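Local coordinates for protein probable LacI-family transcriptional regulator (Corynebacterium glutamicum ATCC 13032, PDB 3BIL) that probably acts as a DNA-binding transcriptional regulator of the LacI family, its modelled part being the periplasmic-binding-protein-like domain, at residues 78-81 against 82-86; 109-112 against 113-117; 234-237 against 238-241; 251-254 against 255-259. All coordinates share one frame; numbering follows the deposited sequence.

Interaction 1: 78-81 against 82-86; sequences NHYF and AAMVT
Tyr-80 and Met-84, one helical turn apart, make the main side-chain contact in the first turns of helix 79-94. The methionine chain runs straight out as far as SD and then bends (chi3 -82°), which swings CE against the far end of the tyrosine. There the methyl lies 3.4 Å from Tyr-80 CE2 and also touches CZ and OH, approaching the ring obliquely; the hydroxyl makes a weak hydrogen bond to Asp-152 OD2 as well. Phe-81 lies next to this pair: Tyr-80 CD2 sits over one face of its ring, 3.7 Å above the plane and displaced toward the rim, while Phe-81 CE1 meets the edge of the tyrosine ring.

Hydrogen bonds form a second group. Asn-78 is the N-cap: its OD1 accepts from Tyr-80 N at 2.9 Å, in the carbonyl plane and on a lone pair, and thereby occupies an amide of the first turn. Its backbone O starts the helical ladder by accepting from Ala-82 N. His-79 O, Tyr-80 O and Phe-81 O continue it to Ala-83 N, Met-84 N and Val-85 N. One turn later, Ala-82 O is gripped twice by Thr-86, whose N and OG1 arrive from opposite faces of the carbonyl plane; the OG1 bond measures 2.7 Å.

The turn belongs to the beta-alpha-beta unit of strand 69-73, helix 79-94 and strand 99-103. Phe-81 and Val-85 pack on strand 69-73, Tyr-80 and Met-84 touch Val-296 of helix 296-308, and Val-85 meets Leu-76 of the second subunit.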
loop_
_atom_site.group_PDB
_atom_site.type_symbol
_atom_site.label_atom_id
_atom_site.label_comp_id
_atom_site.label_asym_id
_atom_site.label_seq_id
_atom_site.Cartn_x
_atom_site.Cartn_y
_atom_site.Cartn_z
ATOM N N ASN A 78 -1.596 -2.588 4.419
ATOM C CA ASN A 78 -2.959 -2.537 3.921
ATOM C C ASN A 78 -3.192 -1.208 3.173
ATOM O O ASN A 78 -3.064 -0.098 3.734
ATOM C CB ASN A 78 -3.987 -2.738 5.029
ATOM C CG ASN A 78 -5.354 -3.175 4.491
ATOM O OD1 ASN A 78 -5.904 -2.569 3.577
ATOM N ND2 ASN A 78 -5.906 -4.228 5.074
ATOM N N HIS A 79 -3.504 -1.333 1.890
ATOM C CA HIS A 79 -3.630 -0.180 1.058
ATOM C C HIS A 79 -4.844 0.600 1.503
ATOM O O HIS A 79 -4.880 1.821 1.363
ATOM C CB HIS A 79 -3.741 -0.587 -0.401
ATOM C CG HIS A 79 -4.240 0.504 -1.296
ATOM N ND1 HIS A 79 -5.574 0.643 -1.628
ATOM C CD2 HIS A 79 -3.586 1.506 -1.930
ATOM C CE1 HIS A 79 -5.717 1.678 -2.438
ATOM N NE2 HIS A 79 -4.526 2.224 -2.630
ATOM N N TYR A 80 -5.829 -0.087 2.068
ATOM C CA TYR A 80 -7.023 0.593 2.544
ATOM C C TYR A 80 -6.746 1.516 3.728
ATOM O O TYR A 80 -7.192 2.657 3.759
ATOM C CB TYR A 80 -8.068 -0.424 2.929
ATOM C CG TYR A 80 -9.263 0.159 3.639
ATOM C CD1 TYR A 80 -10.357 0.660 2.925
ATOM C CD2 TYR A 80 -9.308 0.183 5.030
ATOM C CE1 TYR A 80 -11.449 1.160 3.570
ATOM C CE2 TYR A 80 -10.394 0.697 5.686
ATOM C CZ TYR A 80 -11.463 1.177 4.950
ATOM O OH TYR A 80 -12.540 1.656 5.638
ATOM N N PHE A 81 -6.020 1.007 4.709
ATOM C CA PHE A 81 -5.669 1.789 5.841
ATOM C C PHE A 81 -4.619 2.875 5.518
ATOM O O PHE A 81 -4.532 3.880 6.235
ATOM C CB PHE A 81 -5.179 0.860 6.946
ATOM C CG PHE A 81 -6.270 0.071 7.601
ATOM C CD1 PHE A 81 -7.369 0.710 8.173
ATOM C CD2 PHE A 81 -6.194 -1.311 7.666
ATOM C CE1 PHE A 81 -8.393 -0.034 8.799
ATOM C CE2 PHE A 81 -7.194 -2.065 8.300
ATOM C CZ PHE A 81 -8.310 -1.437 8.861
ATOM N N ALA A 82 -3.813 2.675 4.464
ATOM C CA ALA A 82 -2.880 3.726 4.035
ATOM C C ALA A 82 -3.659 4.812 3.265
ATOM O O ALA A 82 -3.376 6.015 3.379
ATOM C CB ALA A 82 -1.746 3.147 3.204
ATOM N N ALA A 83 -4.666 4.388 2.503
ATOM C CA ALA A 83 -5.588 5.340 1.871
ATOM C C ALA A 83 -6.324 6.161 2.922
ATOM O O ALA A 83 -6.379 7.361 2.828
ATOM C CB ALA A 83 -6.573 4.623 0.932
ATOM N N MET A 84 -6.866 5.506 3.939
ATOM C CA MET A 84 -7.591 6.199 4.977
ATOM C C MET A 84 -6.736 7.287 5.659
ATOM O O MET A 84 -7.236 8.383 5.918
ATOM C CB MET A 84 -8.128 5.218 6.004
ATOM C CG MET A 84 -9.143 5.856 6.988
ATOM S SD MET A 84 -9.392 4.653 8.267
ATOM C CE MET A 84 -10.610 3.628 7.435
ATOM N N VAL A 85 -5.470 6.996 5.961
ATOM C CA VAL A 85 -4.639 7.979 6.663
ATOM C C VAL A 85 -4.178 9.095 5.733
ATOM O O VAL A 85 -4.099 10.236 6.149
ATOM C CB VAL A 85 -3.459 7.366 7.475
ATOM C CG1 VAL A 85 -3.970 6.297 8.435
ATOM C CG2 VAL A 85 -2.361 6.817 6.561
ATOM N N THR A 86 -3.904 8.785 4.474
ATOM C CA THR A 86 -3.611 9.825 3.521
ATOM C C THR A 86 -4.798 10.800 3.509
ATOM O O THR A 86 -4.604 12.000 3.617
ATOM C CB THR A 86 -3.391 9.245 2.118
ATOM O OG1 THR A 86 -2.378 8.246 2.174
ATOM C CG2 THR A 86 -2.974 10.312 1.123
#

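Interaction 2: 109-112 against 113-117; sequences TTMS and GSLEF
Four backbone bonds of the i to i+4 kind tie residues 109-112 to 113-117 within helix 108-120, the straightest being Leu-115 N to Met-111 O, 3.0 Å long with an angle of 176° at the hydrogen.

On the inner side of the helix, Met-111 and Leu-115 carry the side-chain contact. Met-111 points CG away from its own backbone N (chi1 -175°), extends to SD and bends only at the last torsion. Leu-115 folds back over the preceding turn, bringing CD1 to 3.8 Å from Met-111 CG, the two chains passing at a slant. The same CD1 lies 3.3 Å from Met-111 O, so the leucine branch rests beside the carbonyl that its own N-H uses. Leu-115 CG comes equally close to that oxygen, and CB lies only slightly farther off.

This helix follows strand 99-103 in the alternating alpha/beta fold of the periplasmic-binding-protein family; both side chains bear on Ile-72 of strand 69-73, and Leu-115 also reaches Leu-138 and Leu-141 of helix 135-143.

Polar side chains flank this apolar strip. Ser-114 is buried, with its CB 3.5 Å from Met-111 O. Its OG is hydrogen-bonded to Thr-102 OG1 on the neighbouring strand, as Thr-110 OG1 is to Asp-107 OD1 just before the helix. Glu-116 sets only its CB near the previous turn, 3.5 Å from Ser-112 O, and carries its carboxylate away from it. Toward the second subunit, Thr-110 packs on Gln-89 and Phe-117 on Ile-100 of that chain.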
loop_
_atom_site.group_PDB
_atom_site.type_symbol
_atom_site.label_atom_id
_atom_site.label_comp_id
_atom_site.label_asym_id
_atom_site.label_seq_id
_atom_site.Cartn_x
_atom_site.Cartn_y
_atom_site.Cartn_z
ATOM N N THR A 109 -1.143 -4.721 22.829
ATOM C CA THR A 109 -0.042 -4.132 23.599
ATOM C C THR A 109 0.566 -2.929 22.869
ATOM O O THR A 109 0.846 -1.897 23.497
ATOM C CB THR A 109 1.082 -5.162 23.890
ATOM O OG1 THR A 109 0.516 -6.346 24.464
ATOM C CG2 THR A 109 2.133 -4.583 24.843
ATOM N N THR A 110 0.764 -3.048 21.552
ATOM C CA THR A 110 1.352 -1.942 20.796
ATOM C C THR A 110 0.460 -0.690 20.865
ATOM O O THR A 110 0.952 0.392 21.144
ATOM C CB THR A 110 1.706 -2.327 19.331
ATOM O OG1 THR A 110 2.285 -3.630 19.290
ATOM C CG2 THR A 110 2.715 -1.377 18.772
ATOM N N MET A 111 -0.847 -0.864 20.643
ATOM C CA MET A 111 -1.833 0.233 20.642
ATOM C C MET A 111 -1.975 0.838 22.028
ATOM O O MET A 111 -2.133 2.068 22.188
ATOM C CB MET A 111 -3.207 -0.257 20.166
ATOM C CG MET A 111 -4.270 0.858 20.017
ATOM S SD MET A 111 -5.907 0.213 19.612
ATOM C CE MET A 111 -5.615 -0.518 17.984
ATOM N N SER A 112 -1.943 -0.048 23.019
ATOM C CA SER A 112 -1.852 0.354 24.405
ATOM C C SER A 112 -0.697 1.357 24.530
ATOM O O SER A 112 -0.920 2.511 24.931
ATOM C CB SER A 112 -1.648 -0.881 25.283
ATOM O OG SER A 112 -2.045 -0.643 26.615
ATOM N N GLY A 113 0.509 0.940 24.121
ATOM C CA GLY A 113 1.687 1.811 24.080
ATOM C C GLY A 113 1.456 3.156 23.408
ATOM O O GLY A 113 1.869 4.194 23.925
ATOM N N SER A 114 0.773 3.139 22.265
ATOM C CA SER A 114 0.521 4.347 21.454
ATOM C C SER A 114 -0.388 5.393 22.089
ATOM O O SER A 114 -0.051 6.577 22.118
ATOM C CB SER A 114 -0.077 3.958 20.103
ATOM O OG SER A 114 0.924 3.538 19.204
ATOM N N LEU A 115 -1.556 4.947 22.549
ATOM C CA LEU A 115 -2.556 5.810 23.163
ATOM C C LEU A 115 -1.950 6.509 24.355
ATOM O O LEU A 115 -1.968 7.741 24.440
ATOM C CB LEU A 115 -3.741 4.976 23.631
ATOM C CG LEU A 115 -4.557 4.301 22.536
ATOM C CD1 LEU A 115 -5.167 2.988 23.041
ATOM C CD2 LEU A 115 -5.612 5.274 22.023
ATOM N N GLU A 116 -1.411 5.708 25.270
ATOM C CA GLU A 116 -0.641 6.223 26.389
ATOM C C GLU A 116 0.288 7.342 25.902
ATOM O O GLU A 116 0.284 8.447 26.448
ATOM C CB GLU A 116 0.166 5.082 27.025
ATOM C CG GLU A 116 1.119 5.512 28.142
ATOM C CD GLU A 116 2.525 4.932 27.977
ATOM O OE1 GLU A 116 3.003 4.292 28.933
ATOM O OE2 GLU A 116 3.152 5.111 26.899
ATOM N N PHE A 117 1.060 7.060 24.854
ATOM C CA PHE A 117 2.019 8.029 24.360
ATOM C C PHE A 117 1.343 9.226 23.713
ATOM O O PHE A 117 1.728 10.354 23.978
ATOM C CB PHE A 117 3.012 7.389 23.389
ATOM C CG PHE A 117 3.998 8.372 22.797
ATOM C CD1 PHE A 117 5.218 8.610 23.412
ATOM C CD2 PHE A 117 3.701 9.066 21.631
ATOM C CE1 PHE A 117 6.130 9.524 22.864
ATOM C CE2 PHE A 117 4.604 9.986 21.086
ATOM C CZ PHE A 117 5.816 10.213 21.704
#

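Interaction 3: 234-237 against 238-241; sequences ATKL and LDQG
Gln-240 folds back over the last turn of helix 227-239 to meet the carbonyl of Lys-236. Its CB lies 3.6 Å from Lys-236 O. The next atom, Gln-240 CG, is placed beside the glutamine's own backbone N (chi1 -69°) and comes to 3.4 Å from Lys-236 O, with CD staying alongside. At the tip, NE2 gives Lys-236 O a weak hydrogen bond of 3.1 Å and rests near Lys-236 CB. Since Gln-240 N binds the same oxygen, Lys-236 O, at 2.9 Å, main chain and side chain of one residue share a single acceptor at the helix end.

The chain then leaves the helix through a Schellman motif with Gly-241, at positive phi, as the C-prime residue: Ala-242 N turns back to Leu-237 O, and Gly-241 N makes a weak bond to Leu-238 O. Leu-238 CG leans to 3.4 Å from Ala-234 O, which also accepts from Leu-238 N.

While Gln-240 lies on the exposed side, Leu-237 is buried against strands 219-221 and 244-247. Leu-238, still partly exposed, packs on Leu-245 of strand 244-247 and on Leu-265, and the turn as a whole lies against helix 250-262.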
loop_
_atom_site.group_PDB
_atom_site.type_symbol
_atom_site.label_atom_id
_atom_site.label_comp_id
_atom_site.label_asym_id
_atom_site.label_seq_id
_atom_site.Cartn_x
_atom_site.Cartn_y
_atom_site.Cartn_z
ATOM N N ALA A 234 -8.678 -19.830 0.060
ATOM C CA ALA A 234 -9.289 -19.813 -1.250
ATOM C C ALA A 234 -9.006 -21.090 -1.989
ATOM O O ALA A 234 -9.835 -21.567 -2.755
ATOM C CB ALA A 234 -8.799 -18.636 -2.028
ATOM N N THR A 235 -7.823 -21.655 -1.784
ATOM C CA THR A 235 -7.470 -22.911 -2.458
ATOM C C THR A 235 -8.373 -24.026 -1.929
ATOM O O THR A 235 -8.754 -24.917 -2.665
ATOM C CB THR A 235 -5.967 -23.236 -2.246
ATOM O OG1 THR A 235 -5.202 -22.098 -2.656
ATOM C CG2 THR A 235 -5.498 -24.523 -3.000
ATOM N N LYS A 236 -8.755 -23.962 -0.662
ATOM C CA LYS A 236 -9.656 -24.997 -0.106
ATOM C C LYS A 236 -11.092 -24.899 -0.571
ATOM O O LYS A 236 -11.719 -25.936 -0.851
ATOM C CB LYS A 236 -9.508 -25.126 1.402
ATOM C CG LYS A 236 -8.311 -25.979 1.652
ATOM C CD LYS A 236 -7.486 -25.528 2.831
ATOM C CE LYS A 236 -6.170 -26.313 2.780
ATOM N NZ LYS A 236 -5.758 -26.797 4.113
ATOM N N LEU A 237 -11.590 -23.657 -0.716
ATOM C CA LEU A 237 -12.914 -23.388 -1.334
ATOM C C LEU A 237 -13.058 -23.928 -2.782
ATOM O O LEU A 237 -14.091 -24.538 -3.151
ATOM C CB LEU A 237 -13.229 -21.903 -1.248
ATOM C CG LEU A 237 -13.454 -21.505 0.209
ATOM C CD1 LEU A 237 -13.266 -20.005 0.487
ATOM C CD2 LEU A 237 -14.820 -22.075 0.696
ATOM N N LEU A 238 -12.009 -23.730 -3.571
ATOM C CA LEU A 238 -11.926 -24.259 -4.925
ATOM C C LEU A 238 -11.888 -25.776 -4.917
ATOM O O LEU A 238 -12.479 -26.408 -5.786
ATOM C CB LEU A 238 -10.699 -23.689 -5.682
ATOM C CG LEU A 238 -10.643 -22.206 -6.032
ATOM C CD1 LEU A 238 -9.207 -21.848 -6.403
ATOM C CD2 LEU A 238 -11.575 -21.820 -7.182
ATOM N N ASP A 239 -11.206 -26.366 -3.938
ATOM C CA ASP A 239 -11.295 -27.848 -3.747
ATOM C C ASP A 239 -12.754 -28.279 -3.484
ATOM O O ASP A 239 -13.264 -29.200 -4.113
ATOM C CB ASP A 239 -10.343 -28.342 -2.640
ATOM C CG ASP A 239 -8.866 -28.115 -2.990
ATOM O OD1 ASP A 239 -8.593 -28.084 -4.213
ATOM O OD2 ASP A 239 -7.980 -27.958 -2.071
ATOM N N GLN A 240 -13.425 -27.566 -2.581
ATOM C CA GLN A 240 -14.808 -27.877 -2.190
ATOM C C GLN A 240 -15.847 -27.506 -3.233
ATOM O O GLN A 240 -17.044 -27.570 -2.969
ATOM C CB GLN A 240 -15.134 -27.193 -0.858
ATOM C CG GLN A 240 -14.394 -27.786 0.294
ATOM C CD GLN A 240 -14.423 -26.887 1.528
ATOM O OE1 GLN A 240 -15.412 -26.833 2.242
ATOM N NE2 GLN A 240 -13.339 -26.186 1.774
ATOM N N GLY A 241 -15.397 -27.065 -4.400
ATOM C CA GLY A 241 -16.291 -26.821 -5.536
ATOM C C GLY A 241 -16.677 -25.364 -5.813
ATOM O O GLY A 241 -17.464 -25.116 -6.724
#

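Interaction 4: 251-254 against 255-259; sequences MMTI and GVIEA
Ile-257 turns CG1 to the side of its own backbone N (chi1 -66°) and then extends, which lays CG1 and CD1 back along the preceding turn. Ile-257 CG1 comes to 3.5 Å from Thr-253 O and CD1 ends 4.3 Å from Thr-253 CG2, a loose apolar touch. Val-256 has CG1 anti to its N (chi1 167°), leaving CG2 to rest 3.4 Å from Met-252 O. The backbone ladder runs through the same turn: Val-256 N reaches Met-252 O at 2.9 Å, and Ile-257 N bonds to Thr-253 O and Gly-255 N to Met-251 O. Glu-258 stretches fully out, touching the turn before it through CB.

Both polar side chains are held from outside, the Glu-258 carboxylate by a salt bridge to Lys-262 and a hydrogen bond to Gln-227, and Thr-253 OG1 by Asp-249 O and Phe-276 N. Ile-254 and Ile-257 pack on Leu-284 and Leu-281 of the second subunit, respectively. Val-256 lies on Leu-245 and Ala-247, fitting this helix as the crossover of the beta-alpha-beta unit 244-247, 250-262, 272-276 in a periplasmic-binding-protein-like domain.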
loop_
_atom_site.group_PDB
_atom_site.type_symbol
_atom_site.label_atom_id
_atom_site.label_comp_id
_atom_site.label_asym_id
_atom_site.label_seq_id
_atom_site.Cartn_x
_atom_site.Cartn_y
_atom_site.Cartn_z
ATOM N N MET A 251 -6.784 -8.005 2.165
ATOM C CA MET A 251 -5.789 -9.062 2.260
ATOM C C MET A 251 -6.333 -10.403 1.776
ATOM O O MET A 251 -5.634 -11.134 1.054
ATOM C CB MET A 251 -5.114 -9.120 3.647
ATOM C CG MET A 251 -4.352 -7.773 4.054
ATOM S SD MET A 251 -3.073 -7.001 2.961
ATOM C CE MET A 251 -3.906 -5.698 2.045
ATOM N N MET A 252 -7.590 -10.709 2.125
ATOM C CA MET A 252 -8.234 -11.885 1.592
ATOM C C MET A 252 -8.303 -11.800 0.028
ATOM O O MET A 252 -8.109 -12.809 -0.678
ATOM C CB MET A 252 -9.582 -12.148 2.313
ATOM C CG MET A 252 -9.520 -12.474 3.896
ATOM S SD MET A 252 -8.655 -14.026 4.379
ATOM C CE MET A 252 -6.981 -13.565 4.104
ATOM N N THR A 253 -8.479 -10.590 -0.522
ATOM C CA THR A 253 -8.591 -10.417 -1.983
ATOM C C THR A 253 -7.324 -10.749 -2.714
ATOM O O THR A 253 -7.384 -11.282 -3.839
ATOM C CB THR A 253 -8.989 -8.972 -2.399
ATOM O OG1 THR A 253 -10.240 -8.638 -1.787
ATOM C CG2 THR A 253 -9.142 -8.885 -3.926
ATOM N N ILE A 254 -6.183 -10.379 -2.111
ATOM C CA ILE A 254 -4.880 -10.861 -2.581
ATOM C C ILE A 254 -4.742 -12.394 -2.599
ATOM O O ILE A 254 -4.390 -12.951 -3.648
ATOM C CB ILE A 254 -3.651 -10.171 -1.908
ATOM C CG1 ILE A 254 -3.703 -8.685 -2.179
ATOM C CG2 ILE A 254 -2.354 -10.664 -2.557
ATOM C CD1 ILE A 254 -3.048 -7.830 -1.076
ATOM N N GLY A 255 -5.056 -13.058 -1.473
ATOM C CA GLY A 255 -5.050 -14.557 -1.348
ATOM C C GLY A 255 -5.920 -15.213 -2.421
ATOM O O GLY A 255 -5.564 -16.262 -3.012
ATOM N N VAL A 256 -7.054 -14.589 -2.723
ATOM C CA VAL A 256 -7.904 -15.079 -3.826
ATOM C C VAL A 256 -7.215 -14.999 -5.191
ATOM O O VAL A 256 -7.312 -15.961 -5.996
ATOM C CB VAL A 256 -9.276 -14.336 -3.884
ATOM C CG1 VAL A 256 -9.971 -14.615 -5.183
ATOM C CG2 VAL A 256 -10.122 -14.737 -2.711
ATOM N N ILE A 257 -6.540 -13.857 -5.466
ATOM C CA ILE A 257 -5.764 -13.702 -6.717
ATOM C C ILE A 257 -4.616 -14.715 -6.748
ATOM O O ILE A 257 -4.452 -15.488 -7.719
ATOM C CB ILE A 257 -5.246 -12.250 -6.941
ATOM C CG1 ILE A 257 -6.424 -11.292 -7.172
ATOM C CG2 ILE A 257 -4.371 -12.193 -8.155
ATOM C CD1 ILE A 257 -6.131 -9.781 -6.922
ATOM N N GLU A 258 -3.840 -14.753 -5.674
ATOM C CA GLU A 258 -2.751 -15.698 -5.623
ATOM C C GLU A 258 -3.252 -17.129 -5.871
ATOM O O GLU A 258 -2.667 -17.869 -6.705
ATOM C CB GLU A 258 -2.005 -15.578 -4.310
ATOM C CG GLU A 258 -0.838 -16.560 -4.189
ATOM C CD GLU A 258 -0.037 -16.360 -2.901
ATOM O OE1 GLU A 258 1.117 -16.878 -2.877
ATOM O OE2 GLU A 258 -0.541 -15.663 -1.940
ATOM N N ALA A 259 -4.332 -17.503 -5.177
ATOM C CA ALA A 259 -5.022 -18.790 -5.391
ATOM C C ALA A 259 -5.472 -19.105 -6.823
ATOM O O ALA A 259 -5.312 -20.244 -7.272
ATOM C CB ALA A 259 -6.183 -18.935 -4.456
#

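How the interactions relate
All four contacts are local, each within one helix or at its end, in the periplasmic-binding-protein-like part of the chain. Interactions 3 and 4 lie on neighbouring helices, their centres 13 Å apart, and meet directly where Ala-234 CB packs 3.6 Å from Ala-259 CB. Interaction 4 also reaches interaction 1, with Met-251 CE 3.8 Å from Asn-78 CA, so the start of helix 79-94 is in contact with helix 250-262. Interaction 2 stands apart: its centre is 20 Å from that of interaction 1 and 39 Å from that of interaction 3. Interactions 1, 2 and 4 all touch the second subunit, whereas interaction 3 touches no other chain of the assembly.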